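Local coordinates for 33-36 kDa outer membrane protein (Acinetobacter baumannii, PDB 6GIE) that forms an outer-membrane beta-barrel channel, probably a porin that lets small solutes, perhaps including carbapenem antibiotics, across the outer membrane, at residues Pro264-Lys274 with Thr285-Arg295; Gly134-Gly142 with Leu150-Val158. All coordinates share one frame; numbering follows the deposited sequence.

Contact 1 of 2, residues Pro264-Lys274 with Thr285-Arg295; sequences PAVAVGADFVK and TQTIGLNAKFR. With C8E ((hydroxyethyloxy)tri(ethyloxy)octane), chain C; C8E ((hydroxyethyloxy)tri(ethyloxy)octane), chain D.
Asn291 lies over the backbone of Gly269 and reaches Asp271, the next residue on the same face of the facing strand. Its CB leaves the sheet on the face shared with Asp271, Ala267 and Lys293. CG then stands between the backbone N and the carbonyl carbon (chi1 62°), which swings the amide across to residues 264-274. There CG meets the Gly269 carbonyl, OD1 comes to 3.4 Å from Gly269 CA, and ND2 gives a weak, bent hydrogen bond of 2.9 Å to Asp271 OD2, the carboxylate and amide planes lying 29° apart. Glycine leaves room for this amide. A water lies 2.7 Å from Asp271 OD1 and weakly accepts from Asn291 ND2, which adds a weak water-mediated link to the weak direct one.

Beneath, the strands run antiparallel, with hydrogen-bonded pairs from Ala267 with Lys293 to Val273 with Thr287; Val273 N to Thr287 O, 2.8 Å, lies in the carbonyl plane. The face bearing Ala270 and Phe272 is largely apolar, with Lys274 and Gln286 at one end, and holds detergent, consistent with the membrane side of a porin barrel; the Asn291 face would then line the lumen. The Phe272 ring sets its edge near Gln286 OE1, 3.5 Å from CE1, with its plane 61° from the amide. Leu290 CD2 touches Ala270 CB at 3.9 Å, and that methyl group also meets a C8E molecule. At the far end, a water joins Pro264 O to Arg295 NH1.

Strand 266-276 is paired on its other edge with strand 252-261, where Gln259 takes Lys293 NZ, and strand 285-295 is paired with strand 22-35, whose Glu26 forms a salt bridge with Arg295.

Contact 2 of 2, residues Gly134-Gly142 with Leu150-Val158; sequences GDRYALEAG and LVAVGYTSV
Asp135 O lies 3.2 Å from Val158 CA in a CA-H...O contact near the frayed, poorly ordered end of the pair, while its carboxylate turns to His120 of strand 112-121. Arg136 runs its side chain past the opposite strand: CG passes Ser157 O at 3.5 Å, and the bend at chi3 brings the guanidinium edge, NE, to 3.6 Å from Thr156 OG1. That hydroxyl donates its proton to Tyr137 O at 2.9 Å from above the carbonyl plane; the same oxygen also accepts from Ser157 N and is thus gripped twice.

On the other face Tyr137 CG takes the position between backbone N and carbonyl carbon (chi1 74°), as Tyr155 CG does, and the two rings lean together with planes 88° apart. Their hydroxyls are hydrogen-bonded at 2.7 Å, Tyr155 OH approaching the edge of the Tyr137 ring. The two strands are the arms of an antiparallel beta hairpin in the porin barrel, and the face with Tyr137, Leu139 and Tyr155 is on the surface, consistent with the membrane side.

Ala138 CB rests on Thr156 CB, pointing to the other face. Leu139 lies side by side with Tyr155, its CD1 3.9 Å from CE1 of the ring. At Glu140 the partner is Gly154, which has no side chain, and the chains close to 3.9 Å between CA atoms; the carboxylate heads for Ser115 and a salt bridge with Arg194 of strand 190-200. Ala141 exchanges backbone hydrogen bonds with Val153, whose CG2 brushes Ala141 O. Last comes Gly142, paired with Ala152, its CA 3.1 Å from Val151 O in a CA-H...O contact.

Contact 2 closes before contact 1 opens along the chain, and strands 190-200 to 252-261 come between them. Each joins two consecutive strands of an antiparallel hairpin, and strand-to-strand pairing links the two pairs around the porin barrel. They sit on opposite sides of the chain's centre, their own centres 25 Å apart and their nearest atoms about 16 Å apart, so no side chain of one touches the other. Contact 2 belongs to the middle of the chain. Contact 1 holds the last strand, whose pairing with the first closes the barrel wall. They therefore probably lie on facing parts of the wall, between which a channel could run.

Contact 1 of 2, residues Pro264-Lys274 with Thr285-Arg295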
loop_
_atom_site.group_PDB
_atom_site.type_symbol
_atom_site.label_atom_id
_atom_site.label_comp_id
_atom_site.label_asym_id
_atom_site.label_seq_id
_atom_site.Cartn_x
_atom_site.Cartn_y
_atom_site.Cartn_z
ATOM N N PRO A 264 -6.403 12.650 -13.680
ATOM C CA PRO A 264 -5.269 11.737 -13.481
ATOM C C PRO A 264 -4.239 12.303 -12.455
ATOM O O PRO A 264 -3.467 11.531 -11.884
ATOM C CB PRO A 264 -4.664 11.624 -14.880
ATOM C CG PRO A 264 -5.772 12.016 -15.825
ATOM C CD PRO A 264 -6.616 13.018 -15.090
ATOM N N ALA A 265 -4.255 13.628 -12.256
ATOM C CA ALA A 265 -3.382 14.323 -11.297
ATOM C C ALA A 265 -3.886 14.350 -9.848
ATOM O O ALA A 265 -3.111 14.540 -8.903
ATOM C CB ALA A 265 -3.185 15.768 -11.748
ATOM N N VAL A 266 -5.183 14.240 -9.675
ATOM C CA VAL A 266 -5.738 14.400 -8.373
ATOM C C VAL A 266 -6.712 13.301 -8.021
ATOM O O VAL A 266 -7.706 13.104 -8.711
ATOM C CB VAL A 266 -6.441 15.757 -8.279
ATOM C CG1 VAL A 266 -6.887 15.988 -6.848
ATOM C CG2 VAL A 266 -5.481 16.865 -8.692
ATOM N N ALA A 267 -6.459 12.643 -6.905
ATOM C CA ALA A 267 -7.363 11.618 -6.386
ATOM C C ALA A 267 -7.762 11.915 -4.928
ATOM O O ALA A 267 -7.008 12.492 -4.181
ATOM C CB ALA A 267 -6.731 10.214 -6.528
ATOM N N VAL A 268 -8.979 11.574 -4.546
ATOM C CA VAL A 268 -9.356 11.611 -3.148
ATOM C C VAL A 268 -9.981 10.300 -2.793
ATOM O O VAL A 268 -10.414 9.521 -3.683
ATOM C CB VAL A 268 -10.353 12.710 -2.904
ATOM C CG1 VAL A 268 -9.678 14.066 -3.175
ATOM C CG2 VAL A 268 -11.579 12.538 -3.803
ATOM N N GLY A 269 -10.044 10.059 -1.481
ATOM C CA GLY A 269 -10.468 8.803 -0.982
ATOM C C GLY A 269 -10.886 8.766 0.445
ATOM O O GLY A 269 -10.667 9.694 1.217
ATOM N N ALA A 270 -11.462 7.609 0.790
ATOM C CA ALA A 270 -12.069 7.421 2.067
ATOM C C ALA A 270 -11.846 6.034 2.583
ATOM O O ALA A 270 -11.831 5.073 1.800
ATOM C CB ALA A 270 -13.597 7.749 1.966
ATOM N N ASP A 271 -11.758 5.901 3.904
ATOM C CA ASP A 271 -11.505 4.568 4.507
ATOM C C ASP A 271 -12.334 4.427 5.768
ATOM O O ASP A 271 -12.443 5.374 6.587
ATOM C CB ASP A 271 -10.011 4.389 4.892
ATOM C CG ASP A 271 -9.056 4.737 3.767
ATOM O OD1 ASP A 271 -9.041 3.999 2.738
ATOM O OD2 ASP A 271 -8.340 5.779 3.893
ATOM N N PHE A 272 -12.928 3.256 5.941
ATOM C CA PHE A 272 -13.660 2.973 7.139
ATOM C C PHE A 272 -13.156 1.633 7.630
ATOM O O PHE A 272 -13.245 0.640 6.896
ATOM C CB PHE A 272 -15.168 2.926 6.859
ATOM C CG PHE A 272 -15.973 2.419 8.024
ATOM C CD1 PHE A 272 -15.716 2.871 9.311
ATOM C CD2 PHE A 272 -17.019 1.572 7.847
ATOM C CE1 PHE A 272 -16.439 2.435 10.406
ATOM C CE2 PHE A 272 -17.790 1.145 8.950
ATOM C CZ PHE A 272 -17.472 1.558 10.234
ATOM N N VAL A 273 -12.708 1.574 8.884
ATOM C CA VAL A 273 -11.971 0.396 9.399
ATOM C C VAL A 273 -12.444 0.068 10.777
ATOM O O VAL A 273 -12.520 0.938 11.638
ATOM C CB VAL A 273 -10.455 0.616 9.374
ATOM C CG1 VAL A 273 -9.677 -0.590 9.914
ATOM C CG2 VAL A 273 -9.987 0.836 7.935
ATOM N N LYS A 274 -12.862 -1.160 10.983
ATOM C CA LYS A 274 -13.332 -1.561 12.272
ATOM C C LYS A 274 -12.366 -2.553 12.824
ATOM O O LYS A 274 -11.775 -3.304 12.048
ATOM C CB LYS A 274 -14.657 -2.289 12.143
ATOM C CG LYS A 274 -15.801 -1.407 11.717
ATOM C CD LYS A 274 -17.181 -2.042 11.876
ATOM C CE LYS A 274 -17.607 -2.143 13.325
ATOM N NZ LYS A 274 -19.026 -2.526 13.516
ATOM N N THR A 285 -13.365 -0.906 18.220
ATOM C CA THR A 285 -12.771 0.274 17.608
ATOM C C THR A 285 -13.117 0.546 16.137
ATOM O O THR A 285 -13.200 -0.365 15.335
ATOM C CB THR A 285 -11.238 0.237 17.856
ATOM O OG1 THR A 285 -11.006 0.552 19.231
ATOM C CG2 THR A 285 -10.496 1.259 17.048
ATOM N N GLN A 286 -13.265 1.816 15.800
ATOM C CA GLN A 286 -13.556 2.254 14.416
ATOM C C GLN A 286 -12.673 3.401 14.016
ATOM O O GLN A 286 -12.404 4.270 14.839
ATOM C CB GLN A 286 -15.003 2.764 14.246
ATOM C CG GLN A 286 -16.059 1.899 14.871
ATOM C CD GLN A 286 -17.472 2.237 14.410
ATOM O OE1 GLN A 286 -17.673 3.106 13.560
ATOM N NE2 GLN A 286 -18.458 1.528 14.958
ATOM N N THR A 287 -12.341 3.439 12.740
ATOM C CA THR A 287 -11.468 4.413 12.124
ATOM C C THR A 287 -12.123 4.915 10.843
ATOM O O THR A 287 -12.418 4.131 9.936
ATOM C CB THR A 287 -10.113 3.770 11.767
ATOM O OG1 THR A 287 -9.510 3.295 12.971
ATOM C CG2 THR A 287 -9.138 4.773 11.117
ATOM N N ILE A 288 -12.419 6.215 10.808
ATOM C CA ILE A 288 -12.879 6.879 9.614
ATOM C C ILE A 288 -11.683 7.694 9.085
ATOM O O ILE A 288 -10.918 8.265 9.844
ATOM C CB ILE A 288 -14.179 7.662 9.898
ATOM C CG1 ILE A 288 -14.564 8.538 8.717
ATOM C CG2 ILE A 288 -14.044 8.555 11.128
ATOM C CD1 ILE A 288 -15.016 7.757 7.521
ATOM N N GLY A 289 -11.532 7.743 7.771
ATOM C CA GLY A 289 -10.376 8.325 7.153
ATOM C C GLY A 289 -10.664 8.894 5.785
ATOM O O GLY A 289 -11.504 8.383 5.068
ATOM N N LEU A 290 -10.011 10.013 5.484
ATOM C CA LEU A 290 -10.008 10.621 4.204
ATOM C C LEU A 290 -8.569 10.800 3.741
ATOM O O LEU A 290 -7.683 11.112 4.531
ATOM C CB LEU A 290 -10.622 12.012 4.296
ATOM C CG LEU A 290 -12.123 12.083 4.623
ATOM C CD1 LEU A 290 -12.601 13.521 4.462
ATOM C CD2 LEU A 290 -12.976 11.199 3.764
ATOM N N ASN A 291 -8.384 10.692 2.444
ATOM C CA ASN A 291 -7.112 10.852 1.873
ATOM C C ASN A 291 -7.154 11.544 0.491
ATOM O O ASN A 291 -8.209 11.689 -0.154
ATOM C CB ASN A 291 -6.395 9.493 1.844
ATOM C CG ASN A 291 -7.109 8.501 1.004
ATOM O OD1 ASN A 291 -7.135 8.633 -0.224
ATOM N ND2 ASN A 291 -7.762 7.524 1.648
ATOM N N ALA A 292 -5.977 11.991 0.059
ATOM C CA ALA A 292 -5.869 12.700 -1.184
ATOM C C ALA A 292 -4.505 12.524 -1.775
ATOM O O ALA A 292 -3.518 12.368 -1.018
ATOM C CB ALA A 292 -6.097 14.190 -0.940
ATOM N N LYS A 293 -4.420 12.624 -3.101
ATOM C CA LYS A 293 -3.131 12.484 -3.729
ATOM C C LYS A 293 -2.976 13.281 -5.026
ATOM O O LYS A 293 -3.945 13.463 -5.787
ATOM C CB LYS A 293 -2.828 10.990 -3.919
ATOM C CG LYS A 293 -3.152 10.432 -5.267
ATOM C CD LYS A 293 -2.911 8.910 -5.389
ATOM C CE LYS A 293 -2.955 8.135 -4.058
ATOM N NZ LYS A 293 -3.216 6.687 -4.317
ATOM N N PHE A 294 -1.742 13.761 -5.246
ATOM C CA PHE A 294 -1.430 14.619 -6.348
ATOM C C PHE A 294 -0.246 14.007 -7.067
ATOM O O PHE A 294 0.784 13.648 -6.449
ATOM C CB PHE A 294 -1.066 16.076 -5.881
ATOM C CG PHE A 294 -2.079 16.665 -4.963
ATOM C CD1 PHE A 294 -2.155 16.240 -3.610
ATOM C CD2 PHE A 294 -3.037 17.585 -5.449
ATOM C CE1 PHE A 294 -3.144 16.745 -2.770
ATOM C CE2 PHE A 294 -4.027 18.072 -4.603
ATOM C CZ PHE A 294 -4.088 17.643 -3.272
ATOM N N ARG A 295 -0.366 14.025 -8.378
ATOM C CA ARG A 295 0.644 13.526 -9.189
ATOM C C ARG A 295 1.165 14.591 -10.099
ATOM O O ARG A 295 0.401 15.391 -10.642
ATOM C CB ARG A 295 0.144 12.297 -9.983
ATOM C CG ARG A 295 -0.192 11.091 -9.135
ATOM C CD ARG A 295 -0.713 9.943 -10.018
ATOM N NE ARG A 295 -0.896 8.724 -9.230
ATOM C CZ ARG A 295 -1.401 7.582 -9.687
ATOM N NH1 ARG A 295 -1.803 7.425 -10.946
ATOM N NH2 ARG A 295 -1.475 6.552 -8.853
HETATM C C6 C8E C . -16.419 7.653 -4.688
HETATM C C7 C8E C . -15.713 7.754 -3.368
HETATM C C8 C8E C . -14.422 8.536 -3.469
HETATM O O9 C8E C . -14.454 9.663 -2.566
HETATM C C10 C8E C . -14.332 9.385 -1.176
HETATM C C11 C8E C . -14.488 10.636 -0.320
HETATM O O12 C8E C . -15.751 10.804 0.353
HETATM C C13 C8E C . -16.526 9.667 0.611
HETATM C C14 C8E C . -17.358 9.769 1.869
HETATM O O15 C8E C . -17.360 8.403 2.276
HETATM C C16 C8E C . -17.897 8.064 3.518
HETATM C C17 C8E C . -17.099 6.873 4.018
HETATM O O18 C8E C . -16.651 6.039 2.957
HETATM C C19 C8E C . -15.751 5.043 3.464
HETATM C C20 C8E C . -15.270 4.140 2.331
HETATM O O21 C8E C . -16.037 2.928 2.287
HETATM O O12 C8E D . -19.715 -5.599 11.741
HETATM C C13 C8E D . -20.430 -4.601 11.012
HETATM C C14 C8E D . -19.796 -4.407 9.641
HETATM O O15 C8E D . -18.939 -3.266 9.677
HETATM C C16 C8E D . -18.755 -2.589 8.429
HETATM C C17 C8E D . -17.387 -2.978 7.899
HETATM O O18 C8E D . -17.099 -2.357 6.650
HETATM C C19 C8E D . -15.914 -2.861 6.056
HETATM C C20 C8E D . -16.152 -4.163 5.310
HETATM O O21 C8E D . -16.464 -3.865 3.942
HETATM O O HOH W 1 -2.142 9.599 -13.053
HETATM O O HOH W 2 -9.264 4.797 0.137
#

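Contact 2 of 2, residues Gly134-Gly142 with Leu150-Val158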
loop_
_atom_site.group_PDB
_atom_site.type_symbol
_atom_site.label_atom_id
_atom_site.label_comp_id
_atom_site.label_asym_id
_atom_site.label_seq_id
_atom_site.Cartn_x
_atom_site.Cartn_y
_atom_site.Cartn_z
ATOM N N GLY A 134 12.237 3.378 19.212
ATOM C CA GLY A 134 11.487 2.792 18.095
ATOM C C GLY A 134 12.152 2.929 16.723
ATOM O O GLY A 134 12.002 3.958 16.074
ATOM N N ASP A 135 12.906 1.906 16.299
ATOM C CA ASP A 135 13.533 1.833 14.962
ATOM C C ASP A 135 13.202 0.461 14.363
ATOM O O ASP A 135 13.645 -0.588 14.890
ATOM C CB ASP A 135 15.070 1.994 14.999
ATOM C CG ASP A 135 15.554 3.503 15.074
ATOM O OD1 ASP A 135 14.772 4.472 14.906
ATOM O OD2 ASP A 135 16.761 3.723 15.304
ATOM N N ARG A 136 12.454 0.470 13.259
ATOM C CA ARG A 136 12.120 -0.749 12.554
ATOM C C ARG A 136 12.619 -0.688 11.115
ATOM O O ARG A 136 12.663 0.392 10.492
ATOM C CB ARG A 136 10.604 -0.971 12.588
ATOM C CG ARG A 136 10.084 -2.099 11.697
ATOM C CD ARG A 136 8.721 -2.659 12.134
ATOM N NE ARG A 136 8.936 -3.647 13.193
ATOM C CZ ARG A 136 8.560 -3.535 14.469
ATOM N NH1 ARG A 136 7.859 -2.485 14.911
ATOM N NH2 ARG A 136 8.888 -4.507 15.318
ATOM N N TYR A 137 13.021 -1.845 10.599
ATOM C CA TYR A 137 13.331 -1.969 9.188
ATOM C C TYR A 137 12.775 -3.225 8.585
ATOM O O TYR A 137 12.517 -4.181 9.286
ATOM C CB TYR A 137 14.835 -1.909 8.981
ATOM C CG TYR A 137 15.656 -3.119 9.388
ATOM C CD1 TYR A 137 15.911 -4.132 8.484
ATOM C CD2 TYR A 137 16.195 -3.240 10.669
ATOM C CE1 TYR A 137 16.647 -5.234 8.838
ATOM C CE2 TYR A 137 16.959 -4.336 11.032
ATOM C CZ TYR A 137 17.185 -5.328 10.107
ATOM O OH TYR A 137 17.936 -6.440 10.449
ATOM N N ALA A 138 12.646 -3.206 7.270
ATOM C CA ALA A 138 12.195 -4.333 6.491
ATOM C C ALA A 138 12.944 -4.361 5.180
ATOM O O ALA A 138 13.271 -3.292 4.600
ATOM C CB ALA A 138 10.676 -4.271 6.202
ATOM N N LEU A 139 13.217 -5.599 4.747
ATOM C CA LEU A 139 13.711 -5.919 3.415
ATOM C C LEU A 139 12.866 -7.048 2.813
ATOM O O LEU A 139 12.406 -7.929 3.565
ATOM C CB LEU A 139 15.131 -6.470 3.517
ATOM C CG LEU A 139 16.143 -5.571 4.168
ATOM C CD1 LEU A 139 17.426 -6.349 4.360
ATOM C CD2 LEU A 139 16.359 -4.343 3.291
ATOM N N GLU A 140 12.713 -7.036 1.481
ATOM C CA GLU A 140 12.024 -8.072 0.765
ATOM C C GLU A 140 12.745 -8.264 -0.522
ATOM O O GLU A 140 13.308 -7.326 -1.103
ATOM C CB GLU A 140 10.575 -7.752 0.358
ATOM C CG GLU A 140 9.665 -7.123 1.373
ATOM C CD GLU A 140 8.406 -6.522 0.705
ATOM O OE1 GLU A 140 8.524 -5.436 0.060
ATOM O OE2 GLU A 140 7.301 -7.127 0.799
ATOM N N ALA A 141 12.639 -9.501 -1.006
ATOM C CA ALA A 141 13.069 -9.844 -2.329
ATOM C C ALA A 141 11.970 -10.704 -2.905
ATOM O O ALA A 141 11.433 -11.534 -2.205
ATOM C CB ALA A 141 14.387 -10.660 -2.261
ATOM N N GLY A 142 11.733 -10.583 -4.197
ATOM C CA GLY A 142 10.901 -11.507 -4.840
ATOM C C GLY A 142 10.880 -11.478 -6.321
ATOM O O GLY A 142 11.795 -10.998 -6.920
ATOM N N LEU A 150 3.241 -10.277 -8.454
ATOM C CA LEU A 150 4.405 -10.222 -7.648
ATOM C C LEU A 150 4.275 -11.130 -6.428
ATOM O O LEU A 150 3.302 -11.040 -5.641
ATOM C CB LEU A 150 4.650 -8.755 -7.194
ATOM C CG LEU A 150 5.751 -8.443 -6.167
ATOM C CD1 LEU A 150 7.147 -8.827 -6.634
ATOM C CD2 LEU A 150 5.743 -6.915 -5.871
ATOM N N VAL A 151 5.292 -11.956 -6.235
ATOM C CA VAL A 151 5.488 -12.619 -4.969
ATOM C C VAL A 151 6.826 -12.179 -4.321
ATOM O O VAL A 151 7.861 -12.223 -4.967
ATOM C CB VAL A 151 5.549 -14.124 -5.190
ATOM C CG1 VAL A 151 5.634 -14.835 -3.855
ATOM C CG2 VAL A 151 4.358 -14.529 -5.974
ATOM N N ALA A 152 6.784 -11.885 -3.026
ATOM C CA ALA A 152 7.933 -11.366 -2.280
ATOM C C ALA A 152 7.993 -11.915 -0.855
ATOM O O ALA A 152 6.981 -12.029 -0.186
ATOM C CB ALA A 152 7.889 -9.886 -2.237
ATOM N N VAL A 153 9.191 -12.323 -0.448
ATOM C CA VAL A 153 9.410 -12.800 0.895
ATOM C C VAL A 153 10.456 -11.882 1.514
ATOM O O VAL A 153 11.300 -11.363 0.810
ATOM C CB VAL A 153 9.972 -14.245 0.918
ATOM C CG1 VAL A 153 8.935 -15.233 0.387
ATOM C CG2 VAL A 153 11.249 -14.321 0.107
ATOM N N GLY A 154 10.428 -11.723 2.818
ATOM C CA GLY A 154 11.424 -10.876 3.425
ATOM C C GLY A 154 11.491 -11.048 4.901
ATOM O O GLY A 154 11.080 -12.073 5.424
ATOM N N TYR A 155 11.966 -10.009 5.576
ATOM C CA TYR A 155 11.920 -10.013 7.027
ATOM C C TYR A 155 11.992 -8.611 7.582
ATOM O O TYR A 155 12.280 -7.658 6.866
ATOM C CB TYR A 155 12.989 -10.919 7.603
ATOM C CG TYR A 155 14.269 -10.212 7.779
ATOM C CD1 TYR A 155 14.968 -9.770 6.681
ATOM C CD2 TYR A 155 14.761 -9.937 9.053
ATOM C CE1 TYR A 155 16.137 -9.049 6.836
ATOM C CE2 TYR A 155 15.914 -9.209 9.225
ATOM C CZ TYR A 155 16.614 -8.770 8.111
ATOM O OH TYR A 155 17.796 -8.054 8.255
ATOM N N THR A 156 11.637 -8.489 8.850
ATOM C CA THR A 156 11.614 -7.220 9.507
ATOM C C THR A 156 12.034 -7.390 10.952
ATOM O O THR A 156 12.055 -8.496 11.474
ATOM C CB THR A 156 10.237 -6.543 9.437
ATOM O OG1 THR A 156 10.186 -5.483 10.404
ATOM C CG2 THR A 156 9.164 -7.525 9.751
ATOM N N SER A 157 12.415 -6.288 11.579
ATOM C CA SER A 157 13.079 -6.360 12.874
ATOM C C SER A 157 13.115 -4.981 13.544
ATOM O O SER A 157 12.842 -3.963 12.893
ATOM C CB SER A 157 14.513 -6.880 12.676
ATOM O OG SER A 157 15.181 -7.061 13.918
ATOM N N VAL A 158 13.492 -4.971 14.827
ATOM C CA VAL A 158 13.816 -3.735 15.582
ATOM C C VAL A 158 15.241 -3.256 15.255
ATOM O O VAL A 158 16.232 -3.906 15.608
ATOM C CB VAL A 158 13.703 -3.938 17.114
ATOM C CG1 VAL A 158 14.064 -2.660 17.864
ATOM C CG2 VAL A 158 12.300 -4.380 17.497
#